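Local coordinates for protein transaminase (Bacillus megaterium, PDB 5G0A) that probably transfers amino groups between amines and carbonyl substrates with (S)-selectivity, using pyridoxal-5'-phosphate as its cofactor, at residues E103-D108 with K280-Q285; Y251-R256 with Q285-Q290. All blocks are in the same frame, centred on the assembly; numbering follows the deposited sequence.

Contact 1: residues E103-D108 with K280-Q285; sequences EDILGD and KWFGYQ
I105 lies over one face of the W281 indole, its CG2 3.8 Å from the centroid of the five-membered ring in a CH-pi contact. Its chi1 (-65°) sets CG2 there, and the extended chi2 (-177°) carries I105 CD1 over the benzo half, 3.6 Å from W281 CZ3. The F282 ring meets the same segment obliquely: I105 CG2 and L106 CD2 both come to its CD2-CE2 side, while F275 packs against it edge-to-face. One face of the Y284 ring carries CG of Q285, and Y284 OH, hydrogen-bonded to E109 and W111, lies 3.4 Å from L106 CD2.

The contact is structural packing that joins the C-terminal end of helix 92-105 to the loop after strand 265-269, the strand that carries the PLP-pocket residue D269; the F282 side chain is about 11 Å from the cofactor. E270 accepts the backbone N-H groups of G283 and Y284 in that loop.

No direct hydrogen bond joins the segments; a water does so. It donates to I105 O (2.7 Å) and D108 OD1 (2.6 Å) and accepts from Q285 NE2 (2.9 Å). At the other end of the Q285 amide, OE1 takes the F282 N-H from above the carbonyl plane (2.9 Å, N-H...O 151°). Since Q285 NE2 also bonds E109 OE2, both ends of the amide are engaged, which fixes its flip, while the water gives both its protons to oxygens.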
ATOM      1  N   GLU B 103     -19.791 -31.761 -13.641  0.50 31.44           N
ATOM      2  CA  GLU B 103     -20.119 -33.170 -13.884  0.50 31.66           C
ATOM      3  C   GLU B 103     -20.253 -33.577 -15.346  0.50 30.96           C
ATOM      4  O   GLU B 103     -20.170 -34.784 -15.643  0.50 28.95           O
ATOM      5  CB  GLU B 103     -21.391 -33.569 -13.133  0.50 32.98           C
ATOM      6  CG  GLU B 103     -21.297 -33.427 -11.625  0.50 34.37           C
ATOM      7  CD  GLU B 103     -20.164 -34.231 -11.004  0.50 33.47           C
ATOM      8  OE1 GLU B 103     -19.326 -34.782 -11.742  0.50 35.74           O
ATOM      9  OE2 GLU B 103     -20.102 -34.300  -9.760  0.50 33.54           O
ATOM     10  N   ASP B 104     -20.500 -32.610 -16.241  1.00 29.80           N
ATOM     11  CA  ASP B 104     -20.646 -32.909 -17.686  1.00 29.27           C
ATOM     12  C   ASP B 104     -19.474 -32.469 -18.571  1.00 29.12           C
ATOM     13  O   ASP B 104     -19.223 -33.031 -19.637  1.00 28.98           O
ATOM     14  CB  ASP B 104     -21.978 -32.359 -18.228  1.00 32.54           C
ATOM     15  CG  ASP B 104     -23.174 -32.832 -17.419  1.00 36.13           C
ATOM     16  OD1 ASP B 104     -23.095 -33.918 -16.781  1.00 39.07           O
ATOM     17  OD2 ASP B 104     -24.198 -32.121 -17.420  1.00 38.87           O
ATOM     18  N   ILE B 105     -18.751 -31.446 -18.125  1.00 26.67           N
ATOM     19  CA  ILE B 105     -17.571 -30.983 -18.818  1.00 26.44           C
ATOM     20  C   ILE B 105     -16.276 -31.507 -18.166  1.00 24.80           C
ATOM     21  O   ILE B 105     -15.393 -32.049 -18.855  1.00 26.46           O
ATOM     22  CB  ILE B 105     -17.592 -29.431 -18.886  1.00 27.28           C
ATOM     23  CG1 ILE B 105     -18.791 -28.994 -19.763  1.00 29.26           C
ATOM     24  CG2 ILE B 105     -16.253 -28.899 -19.388  1.00 27.07           C
ATOM     25  CD1 ILE B 105     -18.946 -27.495 -20.000  1.00 29.90           C
ATOM     26  N   LEU B 106     -16.170 -31.359 -16.849  1.00 26.38           N
ATOM     27  CA  LEU B 106     -14.934 -31.732 -16.123  1.00 25.75           C
ATOM     28  C   LEU B 106     -15.074 -33.022 -15.299  1.00 28.77           C
ATOM     29  O   LEU B 106     -14.318 -33.267 -14.336  1.00 27.31           O
ATOM     30  CB  LEU B 106     -14.493 -30.563 -15.220  1.00 26.91           C
ATOM     31  CG  LEU B 106     -13.998 -29.319 -15.962  1.00 25.02           C
ATOM     32  CD1 LEU B 106     -13.763 -28.215 -14.916  1.00 26.47           C
ATOM     33  CD2 LEU B 106     -12.716 -29.584 -16.775  1.00 26.38           C
ATOM     34  N   GLY B 107     -16.032 -33.866 -15.677  1.00 26.70           N
ATOM     35  CA  GLY B 107     -16.252 -35.119 -14.933  1.00 29.22           C
ATOM     36  C   GLY B 107     -15.073 -36.076 -14.951  1.00 28.55           C
ATOM     37  O   GLY B 107     -14.999 -36.979 -14.116  1.00 30.40           O
ATOM     38  N   ASP B 108     -14.160 -35.880 -15.903  1.00 26.29           N
ATOM     39  CA  ASP B 108     -12.929 -36.681 -16.005  1.00 27.99           C
ATOM     40  C   ASP B 108     -11.785 -36.197 -15.115  1.00 28.18           C
ATOM     41  O   ASP B 108     -10.684 -36.772 -15.123  1.00 28.47           O
ATOM     42  CB  ASP B 108     -12.457 -36.819 -17.457  1.00 28.53           C
ATOM     43  CG  ASP B 108     -12.070 -35.469 -18.106  1.00 31.01           C
ATOM     44  OD1 ASP B 108     -12.574 -34.402 -17.672  1.00 29.95           O
ATOM     45  OD2 ASP B 108     -11.291 -35.500 -19.079  1.00 30.73           O
ATOM     46  N   LYS B 280      -9.706 -27.769 -26.775  1.00 27.86           N
ATOM     47  CA  LYS B 280     -10.079 -28.621 -25.647  1.00 28.19           C
ATOM     48  C   LYS B 280     -11.042 -27.782 -24.807  1.00 26.08           C
ATOM     49  O   LYS B 280     -11.212 -26.586 -25.095  1.00 25.54           O
ATOM     50  CB  LYS B 280      -8.847 -29.031 -24.826  1.00 30.95           C
ATOM     51  CG  LYS B 280      -7.904 -29.978 -25.574  1.00 31.70           C
ATOM     52  CD  LYS B 280      -6.785 -30.502 -24.688  1.00 34.23           C
ATOM     53  CE  LYS B 280      -5.938 -31.530 -25.452  1.00 35.26           C
ATOM     54  NZ  LYS B 280      -6.633 -32.854 -25.551  1.00 33.27           N
ATOM     55  N   TRP B 281     -11.692 -28.385 -23.819  1.00 25.55           N
ATOM     56  CA  TRP B 281     -12.634 -27.608 -22.983  1.00 23.91           C
ATOM     57  C   TRP B 281     -11.919 -26.400 -22.365  1.00 25.34           C
ATOM     58  O   TRP B 281     -12.423 -25.272 -22.430  1.00 25.65           O
ATOM     59  CB  TRP B 281     -13.301 -28.457 -21.928  1.00 24.50           C
ATOM     60  CG  TRP B 281     -14.489 -29.191 -22.509  1.00 27.87           C
ATOM     61  CD1 TRP B 281     -14.560 -30.529 -22.793  1.00 28.35           C
ATOM     62  CD2 TRP B 281     -15.753 -28.626 -22.895  1.00 27.93           C
ATOM     63  NE1 TRP B 281     -15.800 -30.837 -23.343  1.00 30.77           N
ATOM     64  CE2 TRP B 281     -16.558 -29.695 -23.391  1.00 29.17           C
ATOM     65  CE3 TRP B 281     -16.294 -27.333 -22.857  1.00 30.04           C
ATOM     66  CZ2 TRP B 281     -17.857 -29.501 -23.856  1.00 31.28           C
ATOM     67  CZ3 TRP B 281     -17.606 -27.140 -23.318  1.00 30.01           C
ATOM     68  CH2 TRP B 281     -18.368 -28.216 -23.808  1.00 32.56           C
ATOM     69  N   PHE B 282     -10.726 -26.636 -21.815  1.00 25.06           N
ATOM     70  CA  PHE B 282      -9.949 -25.542 -21.197  1.00 25.82           C
ATOM     71  C   PHE B 282      -8.489 -25.565 -21.612  1.00 26.58           C
ATOM     72  O   PHE B 282      -7.934 -26.631 -21.888  1.00 25.98           O
ATOM     73  CB  PHE B 282     -10.046 -25.618 -19.678  1.00 26.40           C
ATOM     74  CG  PHE B 282     -11.422 -25.365 -19.162  1.00 24.56           C
ATOM     75  CD1 PHE B 282     -11.901 -24.065 -19.080  1.00 25.48           C
ATOM     76  CD2 PHE B 282     -12.252 -26.412 -18.788  1.00 26.38           C
ATOM     77  CE1 PHE B 282     -13.197 -23.813 -18.597  1.00 24.39           C
ATOM     78  CE2 PHE B 282     -13.532 -26.176 -18.304  1.00 25.95           C
ATOM     79  CZ  PHE B 282     -14.014 -24.880 -18.230  1.00 27.53           C
ATOM     80  N   GLY B 283      -7.883 -24.380 -21.662  1.00 26.24           N
ATOM     81  CA  GLY B 283      -6.489 -24.226 -22.080  1.00 26.11           C
ATOM     82  C   GLY B 283      -5.520 -25.078 -21.283  1.00 24.88           C
ATOM     83  O   GLY B 283      -4.582 -25.640 -21.869  1.00 25.41           O
ATOM     84  N   TYR B 284      -5.729 -25.187 -19.974  1.00 24.60           N
ATOM     85  CA  TYR B 284      -4.787 -25.954 -19.127  1.00 24.48           C
ATOM     86  C   TYR B 284      -4.748 -27.430 -19.509  1.00 25.63           C
ATOM     87  O   TYR B 284      -3.782 -28.125 -19.199  1.00 27.63           O
ATOM     88  CB  TYR B 284      -5.068 -25.807 -17.608  1.00 24.06           C
ATOM     89  CG  TYR B 284      -6.313 -26.520 -17.106  1.00 24.49           C
ATOM     90  CD1 TYR B 284      -6.269 -27.876 -16.745  1.00 23.57           C
ATOM     91  CD2 TYR B 284      -7.527 -25.836 -16.975  1.00 22.59           C
ATOM     92  CE1 TYR B 284      -7.391 -28.526 -16.278  1.00 24.41           C
ATOM     93  CE2 TYR B 284      -8.673 -26.482 -16.507  1.00 23.83           C
ATOM     94  CZ  TYR B 284      -8.594 -27.835 -16.183  1.00 24.17           C
ATOM     95  OH  TYR B 284      -9.700 -28.488 -15.714  1.00 26.37           O
ATOM     96  N   GLN B 285      -5.815 -27.908 -20.144  1.00 25.48           N
ATOM     97  CA  GLN B 285      -5.927 -29.345 -20.477  1.00 25.76           C
ATOM     98  C   GLN B 285      -4.939 -29.827 -21.531  1.00 28.07           C
ATOM     99  O   GLN B 285      -4.744 -31.043 -21.700  1.00 29.12           O
ATOM    100  CB  GLN B 285      -7.359 -29.706 -20.878  1.00 25.68           C
ATOM    101  CG  GLN B 285      -8.314 -29.545 -19.706  1.00 25.11           C
ATOM    102  CD  GLN B 285      -9.756 -29.828 -20.064  1.00 24.87           C
ATOM    103  OE1 GLN B 285     -10.268 -29.374 -21.097  1.00 26.04           O
ATOM    104  NE2 GLN B 285     -10.417 -30.581 -19.213  1.00 26.67           N
TER
HETATM  105  O   HOH W   1     -12.761 -32.350 -19.335  1.00 27.14           O

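Contact 2: residues Y251-R256 with Q285-Q290; sequences YIPQIR and QHYGVQ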
ATOM      1  N   TYR B 251       6.533 -25.057 -19.542  1.00 30.78           N
ATOM      2  CA  TYR B 251       6.270 -24.010 -18.535  1.00 29.48           C
ATOM      3  C   TYR B 251       5.143 -24.358 -17.547  1.00 28.98           C
ATOM      4  O   TYR B 251       5.351 -24.332 -16.323  1.00 28.23           O
ATOM      5  CB  TYR B 251       6.024 -22.657 -19.224  1.00 29.69           C
ATOM      6  CG  TYR B 251       5.742 -21.564 -18.218  1.00 28.43           C
ATOM      7  CD1 TYR B 251       6.790 -20.866 -17.602  1.00 27.84           C
ATOM      8  CD2 TYR B 251       4.423 -21.270 -17.843  1.00 29.25           C
ATOM      9  CE1 TYR B 251       6.536 -19.874 -16.648  1.00 28.67           C
ATOM     10  CE2 TYR B 251       4.153 -20.279 -16.900  1.00 28.62           C
ATOM     11  CZ  TYR B 251       5.200 -19.589 -16.313  1.00 29.40           C
ATOM     12  OH  TYR B 251       4.915 -18.619 -15.386  1.00 27.48           O
ATOM     13  N   ILE B 252       3.958 -24.688 -18.070  1.00 27.27           N
ATOM     14  CA  ILE B 252       2.802 -24.966 -17.214  1.00 27.51           C
ATOM     15  C   ILE B 252       3.000 -26.194 -16.305  1.00 27.69           C
ATOM     16  O   ILE B 252       2.772 -26.117 -15.103  1.00 27.62           O
ATOM     17  CB  ILE B 252       1.465 -25.009 -18.028  1.00 27.14           C
ATOM     18  CG1 ILE B 252       1.105 -23.597 -18.544  1.00 28.22           C
ATOM     19  CG2 ILE B 252       0.329 -25.593 -17.184  1.00 28.87           C
ATOM     20  CD1 ILE B 252       0.807 -22.562 -17.431  1.00 27.82           C
ATOM     21  N   PRO B 253       3.461 -27.331 -16.864  1.00 28.48           N
ATOM     22  CA  PRO B 253       3.774 -28.416 -15.942  1.00 29.69           C
ATOM     23  C   PRO B 253       4.793 -28.010 -14.872  1.00 29.28           C
ATOM     24  O   PRO B 253       4.671 -28.432 -13.713  1.00 28.09           O
ATOM     25  CB  PRO B 253       4.329 -29.528 -16.875  1.00 29.19           C
ATOM     26  CG  PRO B 253       3.671 -29.256 -18.185  1.00 31.12           C
ATOM     27  CD  PRO B 253       3.560 -27.750 -18.276  1.00 31.11           C
ATOM     28  N   GLN B 254       5.773 -27.186 -15.241  1.00 27.71           N
ATOM     29  CA  GLN B 254       6.762 -26.755 -14.248  1.00 29.59           C
ATOM     30  C   GLN B 254       6.182 -25.816 -13.185  1.00 28.34           C
ATOM     31  O   GLN B 254       6.579 -25.869 -12.030  1.00 28.06           O
ATOM     32  CB  GLN B 254       7.999 -26.169 -14.911  1.00 29.57           C
ATOM     33  CG  GLN B 254       8.935 -27.258 -15.416  1.00 35.61           C
ATOM     34  CD  GLN B 254      10.272 -26.715 -15.908  1.00 36.82           C
ATOM     35  OE1 GLN B 254      10.702 -25.626 -15.537  1.00 36.33           O
ATOM     36  NE2 GLN B 254      10.945 -27.503 -16.739  1.00 41.73           N
ATOM     37  N   ILE B 255       5.234 -24.972 -13.579  1.00 28.67           N
ATOM     38  CA  ILE B 255       4.549 -24.118 -12.604  1.00 28.33           C
ATOM     39  C   ILE B 255       3.678 -24.928 -11.652  1.00 28.14           C
ATOM     40  O   ILE B 255       3.637 -24.643 -10.451  1.00 26.95           O
ATOM     41  CB  ILE B 255       3.736 -22.996 -13.299  1.00 29.11           C
ATOM     42  CG1 ILE B 255       4.678 -21.918 -13.867  1.00 28.86           C
ATOM     43  CG2 ILE B 255       2.676 -22.403 -12.356  1.00 32.10           C
ATOM     44  CD1 ILE B 255       5.530 -21.137 -12.861  1.00 30.38           C
ATOM     45  N   ARG B 256       2.996 -25.947 -12.175  1.00 26.04           N
ATOM     46  CA  ARG B 256       2.163 -26.788 -11.334  1.00 26.32           C
ATOM     47  C   ARG B 256       3.024 -27.492 -10.276  1.00 26.84           C
ATOM     48  O   ARG B 256       2.681 -27.520  -9.097  1.00 27.16           O
ATOM     49  CB  ARG B 256       1.370 -27.799 -12.183  1.00 24.16           C
ATOM     50  CG  ARG B 256       0.682 -28.885 -11.371  1.00 25.94           C
ATOM     51  CD  ARG B 256      -0.559 -28.421 -10.611  1.00 27.52           C
ATOM     52  NE  ARG B 256      -0.251 -27.569  -9.451  1.00 27.43           N
ATOM     53  CZ  ARG B 256      -1.163 -27.058  -8.622  1.00 26.75           C
ATOM     54  NH1 ARG B 256      -2.458 -27.305  -8.779  1.00 25.02           N
ATOM     55  NH2 ARG B 256      -0.768 -26.297  -7.604  1.00 24.62           N
ATOM     56  N   GLN B 285      -5.815 -27.908 -20.144  1.00 25.48           N
ATOM     57  CA  GLN B 285      -5.927 -29.345 -20.477  1.00 25.76           C
ATOM     58  C   GLN B 285      -4.939 -29.827 -21.531  1.00 28.07           C
ATOM     59  O   GLN B 285      -4.744 -31.043 -21.700  1.00 29.12           O
ATOM     60  CB  GLN B 285      -7.359 -29.706 -20.878  1.00 25.68           C
ATOM     61  CG  GLN B 285      -8.314 -29.545 -19.706  1.00 25.11           C
ATOM     62  CD  GLN B 285      -9.756 -29.828 -20.064  1.00 24.87           C
ATOM     63  OE1 GLN B 285     -10.268 -29.374 -21.097  1.00 26.04           O
ATOM     64  NE2 GLN B 285     -10.417 -30.581 -19.213  1.00 26.67           N
ATOM     65  N   HIS B 286      -4.324 -28.894 -22.244  1.00 27.22           N
ATOM     66  CA  HIS B 286      -3.211 -29.261 -23.127  1.00 29.33           C
ATOM     67  C   HIS B 286      -1.975 -29.752 -22.387  1.00 32.03           C
ATOM     68  O   HIS B 286      -1.100 -30.364 -23.013  1.00 29.90           O
ATOM     69  CB  HIS B 286      -2.827 -28.101 -24.034  1.00 28.07           C
ATOM     70  CG  HIS B 286      -3.879 -27.765 -25.036  1.00 31.24           C
ATOM     71  ND1 HIS B 286      -3.988 -28.416 -26.249  1.00 30.00           N
ATOM     72  CD2 HIS B 286      -4.899 -26.875 -24.990  1.00 32.12           C
ATOM     73  CE1 HIS B 286      -5.013 -27.917 -26.921  1.00 33.96           C
ATOM     74  NE2 HIS B 286      -5.591 -26.988 -26.174  1.00 32.04           N
ATOM     75  N   TYR B 287      -1.910 -29.506 -21.070  1.00 30.39           N
ATOM     76  CA  TYR B 287      -0.650 -29.677 -20.314  1.00 30.30           C
ATOM     77  C   TYR B 287      -0.609 -30.807 -19.280  1.00 30.06           C
ATOM     78  O   TYR B 287       0.375 -30.941 -18.542  1.00 31.66           O
ATOM     79  CB  TYR B 287      -0.222 -28.318 -19.696  1.00 28.91           C
ATOM     80  CG  TYR B 287      -0.083 -27.276 -20.769  1.00 31.67           C
ATOM     81  CD1 TYR B 287       1.058 -27.243 -21.574  1.00 35.45           C
ATOM     82  CD2 TYR B 287      -1.134 -26.385 -21.061  1.00 30.77           C
ATOM     83  CE1 TYR B 287       1.178 -26.331 -22.602  1.00 35.11           C
ATOM     84  CE2 TYR B 287      -1.019 -25.474 -22.089  1.00 32.71           C
ATOM     85  CZ  TYR B 287       0.138 -25.458 -22.850  1.00 34.27           C
ATOM     86  OH  TYR B 287       0.267 -24.570 -23.869  1.00 36.88           O
ATOM     87  N   GLY B 288      -1.662 -31.609 -19.208  1.00 29.16           N
ATOM     88  CA  GLY B 288      -1.653 -32.804 -18.342  1.00 31.66           C
ATOM     89  C   GLY B 288      -1.681 -32.524 -16.845  1.00 33.76           C
ATOM     90  O   GLY B 288      -1.246 -33.356 -16.040  1.00 34.28           O
ATOM     91  N   VAL B 289      -2.201 -31.348 -16.470  1.00 30.55           N
ATOM     92  CA  VAL B 289      -2.218 -30.918 -15.080  1.00 31.05           C
ATOM     93  C   VAL B 289      -3.587 -30.393 -14.671  1.00 30.54           C
ATOM     94  O   VAL B 289      -4.500 -30.274 -15.490  1.00 29.68           O
ATOM     95  CB  VAL B 289      -1.131 -29.851 -14.769  1.00 32.78           C
ATOM     96  CG1 VAL B 289       0.257 -30.472 -14.789  1.00 36.06           C
ATOM     97  CG2 VAL B 289      -1.214 -28.661 -15.733  1.00 35.45           C
ATOM     98  N   GLN B 290      -3.737 -30.125 -13.382  1.00 28.57           N
ATOM     99  CA  GLN B 290      -4.997 -29.634 -12.852  1.00 27.89           C
ATOM    100  C   GLN B 290      -4.653 -28.478 -11.910  1.00 27.88           C
ATOM    101  O   GLN B 290      -3.739 -28.599 -11.077  1.00 27.97           O
ATOM    102  CB  GLN B 290      -5.766 -30.749 -12.134  1.00 29.78           C
ATOM    103  CG  GLN B 290      -6.339 -31.784 -13.122  1.00 30.18           C
ATOM    104  CD  GLN B 290      -7.094 -32.944 -12.483  1.00 30.90           C
ATOM    105  OE1 GLN B 290      -7.700 -32.818 -11.425  1.00 30.73           O
ATOM    106  NE2 GLN B 290      -7.075 -34.098 -13.163  1.00 33.41           N
TER
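V289 and Y287 pack against I252 at the apolar centre. I252 CG2 touches V289 CG2 and Y287 CB, each at 3.7 Å, and I252 CB stands over one face of the Y287 ring, 4.3 Å from its centroid in a CH-pi contact. P253 adds its CD to Y287 CB at 4.1 Å, approaching the ring obliquely. One turn farther along the helix, the aliphatic part of R256 receives V289 CG1, 3.8 Å from its CG, the two side chains lying antiparallel alongside each other.

The polar edge is R256. Its chain leaves with CG anti to the backbone N (chi1 169°), then turns sharply at chi2 (74°) and again at the next torsion. The R256 NH1 to Q290 O bond is 2.9 Å long and nearly straight (163°), directed to a lone pair of the carbonyl and lying in the guanidinium plane. NH2 forms a salt bridge with D292 and a hydrogen bond with T259, so three partners fix the rotation of the group.

Helix 251-262 is the crossover between parallel strands 231-236 and 265-269, a beta-alpha-beta unit; the loop 285-290 packs on its first turns beside W266 of strand 265-269, which touches I252, R256 and V289.

Overall arrangement
From the N terminus, the chain leaves helix 92-105 through 103-108, then passes through strands of the seven-stranded sheet before entering helix 251-262 at 251-256. Strand 265-269 follows, and the next loop, ahead of strand 293-296, supplies 280-285 and 285-290. Contact 1 closes a loop with 171 intervening residues, contact 2 one of 28; along the sequence they cross, since the segments alternate. Their centres lie 14 Å apart, and Q285 belongs to both. Y284 CD1 also packs on V289 O at 3.2 Å. One loop of this class-III aminotransferase, a fold type I PLP enzyme, therefore joins the end of helix 92-105 to the start of helix 251-262.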